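Local structure of UPF0255 protein frsA (Vibrio vulnificus, 4I4C) at residues 299-310 with 335-345. The protein probably hydrolyses carboxylic esters, as a member of the FrsA-like family of alpha/beta-hydrolases. Residues are numbered along the deposited sequence; the frame is centred on the assembly and turned at random.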
loop_
_atom_site.group_PDB
_atom_site.type_symbol
_atom_site.label_atom_id
_atom_site.label_comp_id
_atom_site.label_asym_id
_atom_site.label_seq_id
_atom_site.Cartn_x
_atom_site.Cartn_y
_atom_site.Cartn_z
ATOM N N ILE A 299 1.844 -14.380 -1.850
ATOM C CA ILE A 299 2.986 -15.062 -2.465
ATOM C C ILE A 299 2.593 -16.001 -3.596
ATOM O O ILE A 299 3.234 -16.030 -4.647
ATOM C CB ILE A 299 3.782 -15.866 -1.423
ATOM C CG1 ILE A 299 4.437 -14.942 -0.396
ATOM C CG2 ILE A 299 4.834 -16.743 -2.097
ATOM C CD1 ILE A 299 5.170 -13.765 -0.990
ATOM N N HIS A 300 1.544 -16.782 -3.376
ATOM C CA HIS A 300 1.185 -17.816 -4.329
ATOM C C HIS A 300 -0.291 -18.192 -4.323
ATOM O O HIS A 300 -0.939 -18.187 -5.377
ATOM C CB HIS A 300 2.007 -19.089 -4.086
ATOM C CG HIS A 300 1.455 -20.304 -4.779
ATOM N ND1 HIS A 300 1.546 -20.491 -6.143
ATOM C CD2 HIS A 300 0.805 -21.389 -4.292
ATOM C CE1 HIS A 300 0.978 -21.641 -6.467
ATOM N NE2 HIS A 300 0.523 -22.207 -5.362
ATOM N N ASP A 301 -0.808 -18.539 -3.143
ATOM C CA ASP A 301 -2.083 -19.256 -3.056
ATOM C C ASP A 301 -3.246 -18.575 -3.782
ATOM O O ASP A 301 -3.869 -19.181 -4.648
ATOM C CB ASP A 301 -2.467 -19.556 -1.603
ATOM C CG ASP A 301 -3.608 -20.547 -1.505
ATOM O OD1 ASP A 301 -3.354 -21.764 -1.627
ATOM O OD2 ASP A 301 -4.761 -20.110 -1.323
ATOM N N ILE A 302 -3.528 -17.323 -3.434
ATOM C CA ILE A 302 -4.649 -16.613 -4.042
ATOM C C ILE A 302 -4.455 -16.424 -5.553
ATOM O O ILE A 302 -5.395 -16.604 -6.328
ATOM C CB ILE A 302 -4.956 -15.260 -3.330
ATOM C CG1 ILE A 302 -6.090 -14.520 -4.032
ATOM C CG2 ILE A 302 -3.737 -14.362 -3.275
ATOM C CD1 ILE A 302 -7.441 -15.170 -3.848
ATOM N N PHE A 303 -3.236 -16.082 -5.965
ATOM C CA PHE A 303 -2.953 -15.822 -7.376
ATOM C C PHE A 303 -3.188 -17.058 -8.231
ATOM O O PHE A 303 -3.589 -16.969 -9.395
ATOM C CB PHE A 303 -1.514 -15.334 -7.547
ATOM C CG PHE A 303 -1.316 -13.905 -7.144
ATOM C CD1 PHE A 303 -2.390 -13.032 -7.101
ATOM C CD2 PHE A 303 -0.067 -13.434 -6.804
ATOM C CE1 PHE A 303 -2.214 -11.725 -6.733
ATOM C CE2 PHE A 303 0.109 -12.106 -6.434
ATOM C CZ PHE A 303 -0.968 -11.257 -6.398
ATOM N N ALA A 304 -2.959 -18.210 -7.623
ATOM C CA ALA A 304 -3.048 -19.480 -8.317
ATOM C C ALA A 304 -4.427 -20.110 -8.168
ATOM O O ALA A 304 -4.630 -21.248 -8.584
ATOM C CB ALA A 304 -1.972 -20.431 -7.788
ATOM N N SER A 305 -5.368 -19.381 -7.570
ATOM C CA SER A 305 -6.728 -19.901 -7.368
ATOM C C SER A 305 -7.782 -19.075 -8.116
ATOM O O SER A 305 -8.382 -18.172 -7.524
ATOM C CB SER A 305 -7.084 -19.924 -5.872
ATOM O OG SER A 305 -6.122 -20.637 -5.105
ATOM N N PRO A 306 -8.031 -19.393 -9.406
ATOM C CA PRO A 306 -8.980 -18.623 -10.227
ATOM C C PRO A 306 -10.383 -18.600 -9.630
ATOM O O PRO A 306 -11.088 -17.578 -9.698
ATOM C CB PRO A 306 -8.995 -19.386 -11.557
ATOM C CG PRO A 306 -7.690 -20.089 -11.593
ATOM C CD PRO A 306 -7.419 -20.489 -10.174
ATOM N N GLN A 307 -10.777 -19.725 -9.039
ATOM C CA GLN A 307 -12.103 -19.853 -8.456
ATOM C C GLN A 307 -12.273 -18.925 -7.249
ATOM O O GLN A 307 -13.381 -18.492 -6.940
ATOM C CB GLN A 307 -12.396 -21.321 -8.091
ATOM C CG GLN A 307 -11.618 -21.886 -6.892
ATOM C CD GLN A 307 -10.116 -22.015 -7.131
ATOM O OE1 GLN A 307 -9.633 -21.893 -8.262
ATOM N NE2 GLN A 307 -9.371 -22.264 -6.059
ATOM N N LYS A 308 -11.168 -18.626 -6.568
ATOM C CA LYS A 308 -11.202 -17.710 -5.427
ATOM C C LYS A 308 -11.173 -16.259 -5.900
ATOM O O LYS A 308 -11.799 -15.391 -5.296
ATOM C CB LYS A 308 -10.036 -17.973 -4.465
ATOM C CG LYS A 308 -10.097 -19.314 -3.739
ATOM C CD LYS A 308 -11.232 -19.350 -2.718
ATOM C CE LYS A 308 -11.404 -20.739 -2.107
ATOM N NZ LYS A 308 -10.227 -21.165 -1.297
ATOM N N LEU A 309 -10.437 -16.007 -6.982
ATOM C CA LEU A 309 -10.346 -14.671 -7.569
ATOM C C LEU A 309 -11.699 -14.214 -8.114
ATOM O O LEU A 309 -12.067 -13.040 -7.993
ATOM C CB LEU A 309 -9.268 -14.638 -8.662
ATOM C CG LEU A 309 -7.847 -14.840 -8.117
ATOM C CD1 LEU A 309 -6.852 -15.121 -9.229
ATOM C CD2 LEU A 309 -7.422 -13.617 -7.323
ATOM N N GLN A 310 -12.441 -15.157 -8.685
ATOM C CA GLN A 310 -13.756 -14.884 -9.255
ATOM C C GLN A 310 -14.832 -14.613 -8.197
ATOM O O GLN A 310 -15.950 -14.222 -8.527
ATOM C CB GLN A 310 -14.181 -16.058 -10.132
ATOM C CG GLN A 310 -13.315 -16.248 -11.364
ATOM C CD GLN A 310 -13.629 -17.542 -12.087
ATOM O OE1 GLN A 310 -14.745 -18.052 -11.990
ATOM N NE2 GLN A 310 -12.641 -18.087 -12.813
ATOM N N SER A 335 -8.999 -13.519 -13.922
ATOM C CA SER A 335 -8.652 -14.502 -12.904
ATOM C C SER A 335 -7.590 -15.481 -13.394
ATOM O O SER A 335 -6.720 -15.885 -12.626
ATOM C CB SER A 335 -9.888 -15.291 -12.480
ATOM O OG SER A 335 -10.409 -16.020 -13.581
ATOM N N GLY A 336 -7.685 -15.881 -14.658
ATOM C CA GLY A 336 -6.709 -16.784 -15.242
ATOM C C GLY A 336 -5.363 -16.109 -15.428
ATOM O O GLY A 336 -4.310 -16.731 -15.286
ATOM N N GLN A 337 -5.398 -14.820 -15.736
ATOM C CA GLN A 337 -4.176 -14.080 -16.014
ATOM C C GLN A 337 -3.300 -13.824 -14.794
ATOM O O GLN A 337 -2.079 -13.741 -14.923
ATOM C CB GLN A 337 -4.487 -12.758 -16.714
ATOM C CG GLN A 337 -4.834 -12.897 -18.190
ATOM C CD GLN A 337 -5.450 -11.622 -18.765
ATOM O OE1 GLN A 337 -6.013 -10.796 -18.029
ATOM N NE2 GLN A 337 -5.347 -11.458 -20.082
ATOM N N MET A 338 -3.900 -13.687 -13.613
ATOM C CA MET A 338 -3.098 -13.354 -12.433
ATOM C C MET A 338 -2.241 -14.502 -11.869
ATOM O O MET A 338 -1.369 -14.270 -11.025
ATOM C CB MET A 338 -3.956 -12.728 -11.341
ATOM C CG MET A 338 -4.267 -11.253 -11.598
ATOM S SD MET A 338 -5.406 -10.714 -10.357
ATOM C CE MET A 338 -6.740 -11.845 -10.683
ATOM N N ALA A 339 -2.477 -15.723 -12.344
ATOM C CA ALA A 339 -1.662 -16.868 -11.929
ATOM C C ALA A 339 -0.166 -16.584 -12.132
ATOM O O ALA A 339 0.680 -17.036 -11.353
ATOM C CB ALA A 339 -2.084 -18.122 -12.671
ATOM N N ALA A 340 0.150 -15.795 -13.156
ATOM C CA ALA A 340 1.543 -15.500 -13.484
ATOM C C ALA A 340 2.283 -14.671 -12.428
ATOM O O ALA A 340 3.498 -14.471 -12.530
ATOM C CB ALA A 340 1.638 -14.832 -14.838
ATOM N N TRP A 341 1.559 -14.208 -11.412
ATOM C CA TRP A 341 2.142 -13.337 -10.393
ATOM C C TRP A 341 2.646 -14.103 -9.185
ATOM O O TRP A 341 3.374 -13.551 -8.356
ATOM C CB TRP A 341 1.130 -12.281 -9.923
ATOM C CG TRP A 341 0.777 -11.256 -10.949
ATOM C CD1 TRP A 341 1.396 -11.034 -12.147
ATOM C CD2 TRP A 341 -0.280 -10.306 -10.862
ATOM N NE1 TRP A 341 0.783 -10.006 -12.813
ATOM C CE2 TRP A 341 -0.251 -9.541 -12.043
ATOM C CE3 TRP A 341 -1.256 -10.028 -9.898
ATOM C CZ2 TRP A 341 -1.159 -8.518 -12.288
ATOM C CZ3 TRP A 341 -2.154 -9.011 -10.142
ATOM C CH2 TRP A 341 -2.100 -8.268 -11.327
ATOM N N SER A 342 2.228 -15.359 -9.071
ATOM C CA SER A 342 2.753 -16.258 -8.051
ATOM C C SER A 342 4.262 -16.438 -8.194
ATOM O O SER A 342 4.762 -16.673 -9.290
ATOM C CB SER A 342 2.064 -17.622 -8.147
ATOM O OG SER A 342 2.874 -18.663 -7.603
ATOM N N LEU A 343 4.969 -16.344 -7.075
ATOM C CA LEU A 343 6.420 -16.473 -7.051
ATOM C C LEU A 343 6.844 -17.939 -7.151
ATOM O O LEU A 343 8.008 -18.241 -7.382
ATOM C CB LEU A 343 7.002 -15.845 -5.782
ATOM C CG LEU A 343 6.956 -14.323 -5.646
ATOM C CD1 LEU A 343 7.546 -13.902 -4.298
ATOM C CD2 LEU A 343 7.702 -13.659 -6.780
ATOM N N LYS A 344 5.883 -18.835 -6.961
ATOM C CA LYS A 344 6.076 -20.251 -7.211
ATOM C C LYS A 344 5.936 -20.505 -8.715
ATOM O O LYS A 344 6.780 -21.170 -9.319
ATOM C CB LYS A 344 5.044 -21.075 -6.433
ATOM C CG LYS A 344 5.317 -22.566 -6.394
ATOM C CD LYS A 344 4.064 -23.323 -5.997
ATOM C CE LYS A 344 4.370 -24.374 -4.945
ATOM N NZ LYS A 344 5.358 -25.365 -5.431
ATOM N N VAL A 345 4.878 -19.964 -9.317
ATOM C CA VAL A 345 4.680 -20.066 -10.759
ATOM C C VAL A 345 5.839 -19.447 -11.559
ATOM O O VAL A 345 6.187 -19.918 -12.650
ATOM C CB VAL A 345 3.315 -19.500 -11.178
ATOM C CG1 VAL A 345 3.156 -19.513 -12.697
ATOM C CG2 VAL A 345 2.214 -20.314 -10.519
#
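Ser342 OG is gripped by three groups. His300 ND1 meets it in the plane of the imidazole at 2.7 Å, in a nearly straight hydrogen bond. The backbone N of Val345 donates to Ser342 OG over 2.9 Å, forming an ST motif. A weak bond to the same hydroxyl comes from the backbone N of Lys344. CG lies anti to the backbone N of His300 (chi1 165°), which carries the ring to the serine, and chi2 of 73° turns ND1 to it. Lys344 CD lies over one face of that ring, 3.7 Å from its centroid, in a CH-pi contact. Beside this cluster, Leu343 N donates to Ile299 O at 3.0 Å, while the CD1 methyls of Ile299 and Leu343 meet more loosely. Asp373 pins the 299-310 backbone, its carboxylate accepting from the N atoms of His300 and Asp301.

In the alpha/beta-hydrolase fold, both segments belong to the largely helical connection between strands 291-295 and 358-363 of the main sheet. Here Phe303 packs its ring against Trp341. Trp341 CB sits over a face of the Phe303 ring, and the six-membered ring of Trp341 turns an edge toward Phe303 in a T-shaped stack, planes at 81° and centroids 5.4 Å apart. Phe273 meets both aromatic rings, and the Phe303 side chain comes within about 4 Å of bound hexanoic acid, so the aromatic cluster adjoins the ligand pocket. Leu309 CD1 packs on Met338 CE at 3.6 Å, a bend at chi3 bringing the methyl to the leucine, and Leu320 touches Met338 from helix 314-323. At the far end Gln310 reaches out with an extended chain, and its NE2 donates to Ser335 OG at 3.1 Å; that hydroxyl is also hydrogen-bonded to Tyr332 O, within its own helix.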